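Local structure of probable TonB-dependent siderophore receptor PirA (Acinetobacter baumannii, 5FR8) at residues S345-I358 with L368-D381. The protein probably binds iron-loaded siderophores, possibly ferric enterobactin, at the outer membrane and takes part in the first step of their uptake. Residues are numbered along the deposited sequence; the frame is centred on the assembly and turned at random.
Sequences SRLETLRFNGEANI and LTVGTEWVEDRFKD
Thr349 OG1 is gripped twice: it donates to Asp377 OD1 at 2.6 Å and also bonds Asn105 ND2 of a plug loop, tying this beta hairpin of the transmembrane barrel to the plug inside it. The hydroxyl lies beside the backbone N (chi1 -60°) and meets OD1 on the anti side, well out of the carboxylate plane. Strands 343-361 and 365-380 run antiparallel, and paired N-H...O=C bonds join every second residue pair from Arg346 with Lys380 to Ile358 with Leu368.

On the inward face, which carries Thr349 and Asp377, Arg351 bends at chi3 (-55°) so that NH1 reaches Glu373 OE2 at 2.7 Å, a salt bridge at the guanidinium edge with the two planes 57° apart. Arg434 NH2 makes a salt bridge to Glu373 OE1, so each carboxylate oxygen has an arginine partner. Val375 CG2 lies over one guanidinium face, 3.7 Å from Arg351 NH2. Farther along, Leu347 CB packs against Phe379 CD1 at 3.7 Å, and the Phe379 side chain also touches Met474.

The other face carries Phe352 and Trp374, whose apolar rings are consistent with a lipid-facing stretch; toward Lys380 it turns charged, with Glu348 and Arg378. The Phe352 ring and the five-membered ring of Trp374 are near parallel but slid apart and barely overlap, with Phe352 CD2 and Trp374 CD1 3.7 Å apart. Toward the turn, Asn357 ND2 donates almost straight to Glu355 OE2 at 3.2 Å, and only weakly to Thr369 OG1.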
loop_
_atom_site.group_PDB
_atom_site.type_symbol
_atom_site.label_atom_id
_atom_site.label_comp_id
_atom_site.label_asym_id
_atom_site.label_seq_id
_atom_site.Cartn_x
_atom_site.Cartn_y
_atom_site.Cartn_z
ATOM N N SER A 345 19.178 6.783 -1.967
ATOM C CA SER A 345 19.169 5.338 -1.961
ATOM C C SER A 345 18.704 4.851 -3.297
ATOM O O SER A 345 17.913 5.503 -3.973
ATOM C CB SER A 345 18.281 4.838 -0.869
ATOM O OG SER A 345 19.080 4.729 0.288
ATOM N N ARG A 346 19.218 3.701 -3.695
ATOM C CA ARG A 346 18.995 3.235 -5.054
ATOM C C ARG A 346 18.479 1.793 -5.041
ATOM O O ARG A 346 19.153 0.917 -4.530
ATOM C CB ARG A 346 20.295 3.383 -5.877
ATOM C CG ARG A 346 20.094 3.157 -7.374
ATOM C CD ARG A 346 21.360 3.108 -8.236
ATOM N NE ARG A 346 22.485 2.416 -7.606
ATOM C CZ ARG A 346 22.580 1.092 -7.429
ATOM N NH1 ARG A 346 21.626 0.248 -7.832
ATOM N NH2 ARG A 346 23.653 0.602 -6.826
ATOM N N LEU A 347 17.290 1.554 -5.596
ATOM C CA LEU A 347 16.713 0.204 -5.634
ATOM C C LEU A 347 16.366 -0.244 -7.043
ATOM O O LEU A 347 15.512 0.339 -7.720
ATOM C CB LEU A 347 15.443 0.135 -4.821
ATOM C CG LEU A 347 14.711 -1.222 -4.775
ATOM C CD1 LEU A 347 15.602 -2.342 -4.264
ATOM C CD2 LEU A 347 13.489 -1.085 -3.903
ATOM N N GLU A 348 17.035 -1.297 -7.476
ATOM C CA GLU A 348 16.829 -1.825 -8.797
ATOM C C GLU A 348 16.183 -3.176 -8.647
ATOM O O GLU A 348 16.625 -4.000 -7.821
ATOM C CB GLU A 348 18.140 -2.016 -9.541
ATOM C CG GLU A 348 18.875 -0.755 -9.845
ATOM C CD GLU A 348 20.213 -1.026 -10.523
ATOM O OE1 GLU A 348 20.216 -1.563 -11.646
ATOM O OE2 GLU A 348 21.255 -0.694 -9.918
ATOM N N THR A 349 15.165 -3.398 -9.472
ATOM C CA THR A 349 14.521 -4.668 -9.556
ATOM C C THR A 349 14.490 -5.165 -11.024
ATOM O O THR A 349 14.057 -4.468 -11.952
ATOM C CB THR A 349 13.103 -4.562 -9.016
ATOM O OG1 THR A 349 13.133 -4.133 -7.635
ATOM C CG2 THR A 349 12.388 -5.894 -9.149
ATOM N N LEU A 350 14.963 -6.390 -11.213
ATOM C CA LEU A 350 14.804 -7.064 -12.484
ATOM C C LEU A 350 13.858 -8.226 -12.241
ATOM O O LEU A 350 13.999 -8.940 -11.247
ATOM C CB LEU A 350 16.167 -7.526 -13.019
ATOM C CG LEU A 350 16.174 -8.294 -14.342
ATOM C CD1 LEU A 350 15.594 -7.481 -15.498
ATOM C CD2 LEU A 350 17.584 -8.751 -14.669
ATOM N N ARG A 351 12.872 -8.399 -13.109
ATOM C CA ARG A 351 11.905 -9.468 -12.898
ATOM C C ARG A 351 11.501 -10.143 -14.199
ATOM O O ARG A 351 11.278 -9.483 -15.219
ATOM C CB ARG A 351 10.663 -8.931 -12.198
ATOM C CG ARG A 351 9.549 -9.964 -12.034
ATOM C CD ARG A 351 8.257 -9.318 -11.572
ATOM N NE ARG A 351 8.501 -8.568 -10.338
ATOM C CZ ARG A 351 8.222 -9.015 -9.115
ATOM N NH1 ARG A 351 7.665 -10.211 -8.943
ATOM N NH2 ARG A 351 8.491 -8.254 -8.065
ATOM N N PHE A 352 11.397 -11.461 -14.165
ATOM C CA PHE A 352 10.973 -12.194 -15.337
ATOM C C PHE A 352 9.802 -13.066 -14.987
ATOM O O PHE A 352 9.736 -13.623 -13.892
ATOM C CB PHE A 352 12.097 -13.094 -15.870
ATOM C CG PHE A 352 13.287 -12.345 -16.392
ATOM C CD1 PHE A 352 13.174 -11.524 -17.506
ATOM C CD2 PHE A 352 14.524 -12.476 -15.778
ATOM C CE1 PHE A 352 14.277 -10.844 -17.994
ATOM C CE2 PHE A 352 15.622 -11.799 -16.260
ATOM C CZ PHE A 352 15.504 -10.981 -17.368
ATOM N N ASN A 353 8.891 -13.220 -15.935
ATOM C CA ASN A 353 7.766 -14.095 -15.737
ATOM C C ASN A 353 7.355 -14.821 -17.018
ATOM O O ASN A 353 7.119 -14.201 -18.055
ATOM C CB ASN A 353 6.607 -13.285 -15.187
ATOM C CG ASN A 353 5.738 -14.103 -14.267
ATOM O OD1 ASN A 353 5.764 -13.895 -13.044
ATOM N ND2 ASN A 353 4.982 -15.076 -14.837
ATOM N N GLY A 354 7.265 -16.142 -16.949
ATOM C CA GLY A 354 6.765 -16.926 -18.082
ATOM C C GLY A 354 5.545 -17.724 -17.672
ATOM O O GLY A 354 5.474 -18.191 -16.543
ATOM N N GLU A 355 4.594 -17.916 -18.571
ATOM C CA GLU A 355 3.344 -18.549 -18.165
ATOM C C GLU A 355 2.537 -19.086 -19.306
ATOM O O GLU A 355 2.380 -18.413 -20.305
ATOM C CB GLU A 355 2.506 -17.505 -17.445
ATOM C CG GLU A 355 1.017 -17.602 -17.685
ATOM C CD GLU A 355 0.213 -16.920 -16.588
ATOM O OE1 GLU A 355 0.820 -16.265 -15.705
ATOM O OE2 GLU A 355 -1.028 -17.050 -16.606
ATOM N N ALA A 356 1.983 -20.276 -19.144
ATOM C CA ALA A 356 1.096 -20.866 -20.162
ATOM C C ALA A 356 -0.289 -21.368 -19.633
ATOM O O ALA A 356 -0.381 -21.927 -18.535
ATOM C CB ALA A 356 1.811 -22.005 -20.827
ATOM N N ASN A 357 -1.336 -21.163 -20.440
ATOM C CA ASN A 357 -2.718 -21.591 -20.163
ATOM C C ASN A 357 -3.203 -22.619 -21.173
ATOM O O ASN A 357 -3.347 -22.295 -22.347
ATOM C CB ASN A 357 -3.644 -20.384 -20.279
ATOM C CG ASN A 357 -3.075 -19.131 -19.599
ATOM O OD1 ASN A 357 -3.138 -18.044 -20.166
ATOM N ND2 ASN A 357 -2.530 -19.275 -18.387
ATOM N N ILE A 358 -3.471 -23.852 -20.740
ATOM C CA ILE A 358 -3.932 -24.903 -21.665
ATOM C C ILE A 358 -5.316 -25.487 -21.325
ATOM O O ILE A 358 -5.468 -26.130 -20.291
ATOM C CB ILE A 358 -2.944 -26.093 -21.705
ATOM C CG1 ILE A 358 -1.487 -25.611 -21.752
ATOM C CG2 ILE A 358 -3.235 -26.990 -22.903
ATOM C CD1 ILE A 358 -0.866 -25.389 -20.398
ATOM N N LEU A 368 -5.497 -25.668 -17.384
ATOM C CA LEU A 368 -4.271 -25.737 -16.606
ATOM C C LEU A 368 -3.405 -24.525 -16.858
ATOM O O LEU A 368 -2.963 -24.301 -17.983
ATOM C CB LEU A 368 -3.495 -26.991 -16.964
ATOM C CG LEU A 368 -2.237 -27.219 -16.140
ATOM C CD1 LEU A 368 -2.598 -27.724 -14.751
ATOM C CD2 LEU A 368 -1.297 -28.196 -16.840
ATOM N N THR A 369 -3.167 -23.739 -15.811
ATOM C CA THR A 369 -2.125 -22.706 -15.842
ATOM C C THR A 369 -0.814 -23.249 -15.240
ATOM O O THR A 369 -0.826 -23.916 -14.208
ATOM C CB THR A 369 -2.569 -21.434 -15.097
ATOM O OG1 THR A 369 -3.585 -20.775 -15.860
ATOM C CG2 THR A 369 -1.419 -20.485 -14.914
ATOM N N VAL A 370 0.313 -22.982 -15.897
ATOM C CA VAL A 370 1.612 -23.332 -15.330
ATOM C C VAL A 370 2.594 -22.189 -15.571
ATOM O O VAL A 370 2.626 -21.628 -16.662
ATOM C CB VAL A 370 2.122 -24.646 -15.914
ATOM C CG1 VAL A 370 2.103 -24.577 -17.430
ATOM C CG2 VAL A 370 3.508 -24.955 -15.375
ATOM N N GLY A 371 3.369 -21.820 -14.552
ATOM C CA GLY A 371 4.152 -20.578 -14.614
ATOM C C GLY A 371 5.486 -20.542 -13.879
ATOM O O GLY A 371 5.705 -21.307 -12.939
ATOM N N THR A 372 6.372 -19.643 -14.323
ATOM C CA THR A 372 7.654 -19.397 -13.672
ATOM C C THR A 372 7.817 -17.929 -13.418
ATOM O O THR A 372 7.347 -17.103 -14.204
ATOM C CB THR A 372 8.840 -19.793 -14.562
ATOM O OG1 THR A 372 8.806 -21.197 -14.800
ATOM C CG2 THR A 372 10.165 -19.445 -13.883
ATOM N N GLU A 373 8.512 -17.608 -12.331
ATOM C CA GLU A 373 8.804 -16.228 -11.976
ATOM C C GLU A 373 10.220 -16.128 -11.395
ATOM O O GLU A 373 10.635 -16.985 -10.611
ATOM C CB GLU A 373 7.774 -15.715 -10.962
ATOM C CG GLU A 373 7.821 -14.214 -10.726
ATOM C CD GLU A 373 6.681 -13.725 -9.827
ATOM O OE1 GLU A 373 5.523 -14.245 -9.925
ATOM O OE2 GLU A 373 6.954 -12.810 -9.022
ATOM N N TRP A 374 10.956 -15.099 -11.811
ATOM C CA TRP A 374 12.276 -14.804 -11.267
ATOM C C TRP A 374 12.332 -13.334 -10.971
ATOM O O TRP A 374 11.999 -12.513 -11.843
ATOM C CB TRP A 374 13.398 -15.113 -12.267
ATOM C CG TRP A 374 14.717 -14.480 -11.891
ATOM C CD1 TRP A 374 15.172 -13.232 -12.239
ATOM C CD2 TRP A 374 15.745 -15.065 -11.083
ATOM N NE1 TRP A 374 16.423 -13.009 -11.693
ATOM C CE2 TRP A 374 16.794 -14.116 -10.979
ATOM C CE3 TRP A 374 15.884 -16.304 -10.435
ATOM C CZ2 TRP A 374 17.951 -14.368 -10.253
ATOM C CZ3 TRP A 374 17.049 -16.560 -9.720
ATOM C CH2 TRP A 374 18.060 -15.601 -9.631
ATOM N N VAL A 375 12.764 -13.002 -9.759
ATOM C CA VAL A 375 12.962 -11.602 -9.402
ATOM C C VAL A 375 14.257 -11.393 -8.611
ATOM O O VAL A 375 14.514 -12.101 -7.636
ATOM C CB VAL A 375 11.751 -11.033 -8.624
ATOM C CG1 VAL A 375 11.554 -11.742 -7.299
ATOM C CG2 VAL A 375 11.956 -9.553 -8.367
ATOM N N GLU A 376 15.064 -10.422 -9.037
ATOM C CA GLU A 376 16.230 -10.023 -8.271
ATOM C C GLU A 376 16.139 -8.548 -7.917
ATOM O O GLU A 376 15.796 -7.713 -8.763
ATOM C CB GLU A 376 17.493 -10.297 -9.055
ATOM C CG GLU A 376 18.794 -9.925 -8.352
ATOM C CD GLU A 376 20.024 -10.323 -9.173
ATOM O OE1 GLU A 376 19.947 -11.369 -9.860
ATOM O OE2 GLU A 376 21.062 -9.603 -9.145
ATOM N N ASP A 377 16.463 -8.243 -6.664
ATOM C CA ASP A 377 16.549 -6.864 -6.185
ATOM C C ASP A 377 17.990 -6.486 -5.795
ATOM O O ASP A 377 18.653 -7.259 -5.084
ATOM C CB ASP A 377 15.666 -6.675 -4.951
ATOM C CG ASP A 377 14.190 -6.702 -5.271
ATOM O OD1 ASP A 377 13.798 -6.242 -6.350
ATOM O OD2 ASP A 377 13.411 -7.171 -4.429
ATOM N N ARG A 378 18.468 -5.312 -6.254
ATOM C CA ARG A 378 19.719 -4.726 -5.710
ATOM C C ARG A 378 19.467 -3.372 -5.062
ATOM O O ARG A 378 18.780 -2.518 -5.612
ATOM C CB ARG A 378 20.792 -4.593 -6.775
ATOM C CG ARG A 378 21.081 -5.896 -7.486
ATOM C CD ARG A 378 22.572 -6.148 -7.537
ATOM N NE ARG A 378 22.940 -6.783 -8.788
ATOM C CZ ARG A 378 22.978 -6.142 -9.950
ATOM N NH1 ARG A 378 22.658 -4.851 -10.017
ATOM N NH2 ARG A 378 23.332 -6.793 -11.049
ATOM N N PHE A 379 20.026 -3.182 -3.879
ATOM C CA PHE A 379 19.743 -1.993 -3.091
ATOM C C PHE A 379 21.038 -1.401 -2.561
ATOM O O PHE A 379 21.838 -2.098 -1.973
ATOM C CB PHE A 379 18.841 -2.396 -1.931
ATOM C CG PHE A 379 18.260 -1.239 -1.155
ATOM C CD1 PHE A 379 17.619 -0.195 -1.808
ATOM C CD2 PHE A 379 18.298 -1.235 0.234
ATOM C CE1 PHE A 379 17.052 0.845 -1.094
ATOM C CE2 PHE A 379 17.750 -0.183 0.951
ATOM C CZ PHE A 379 17.130 0.863 0.285
ATOM N N LYS A 380 21.251 -0.121 -2.808
ATOM C CA LYS A 380 22.331 0.649 -2.160
ATOM C C LYS A 380 21.674 1.602 -1.143
ATOM O O LYS A 380 20.737 2.355 -1.504
ATOM C CB LYS A 380 23.179 1.406 -3.214
ATOM C CG LYS A 380 24.584 1.835 -2.765
ATOM C CD LYS A 380 25.305 2.842 -3.689
ATOM C CE LYS A 380 26.855 2.773 -3.620
ATOM N NZ LYS A 380 27.561 3.159 -4.901
ATOM N N ASP A 381 22.123 1.519 0.120
ATOM C CA ASP A 381 21.739 2.473 1.191
ATOM C C ASP A 381 22.913 2.674 2.155
ATOM O O ASP A 381 23.238 1.791 2.950
ATOM C CB ASP A 381 20.511 1.988 1.961
ATOM C CG ASP A 381 20.034 2.983 3.048
ATOM O OD1 ASP A 381 20.860 3.798 3.542
ATOM O OD2 ASP A 381 18.825 2.925 3.419
#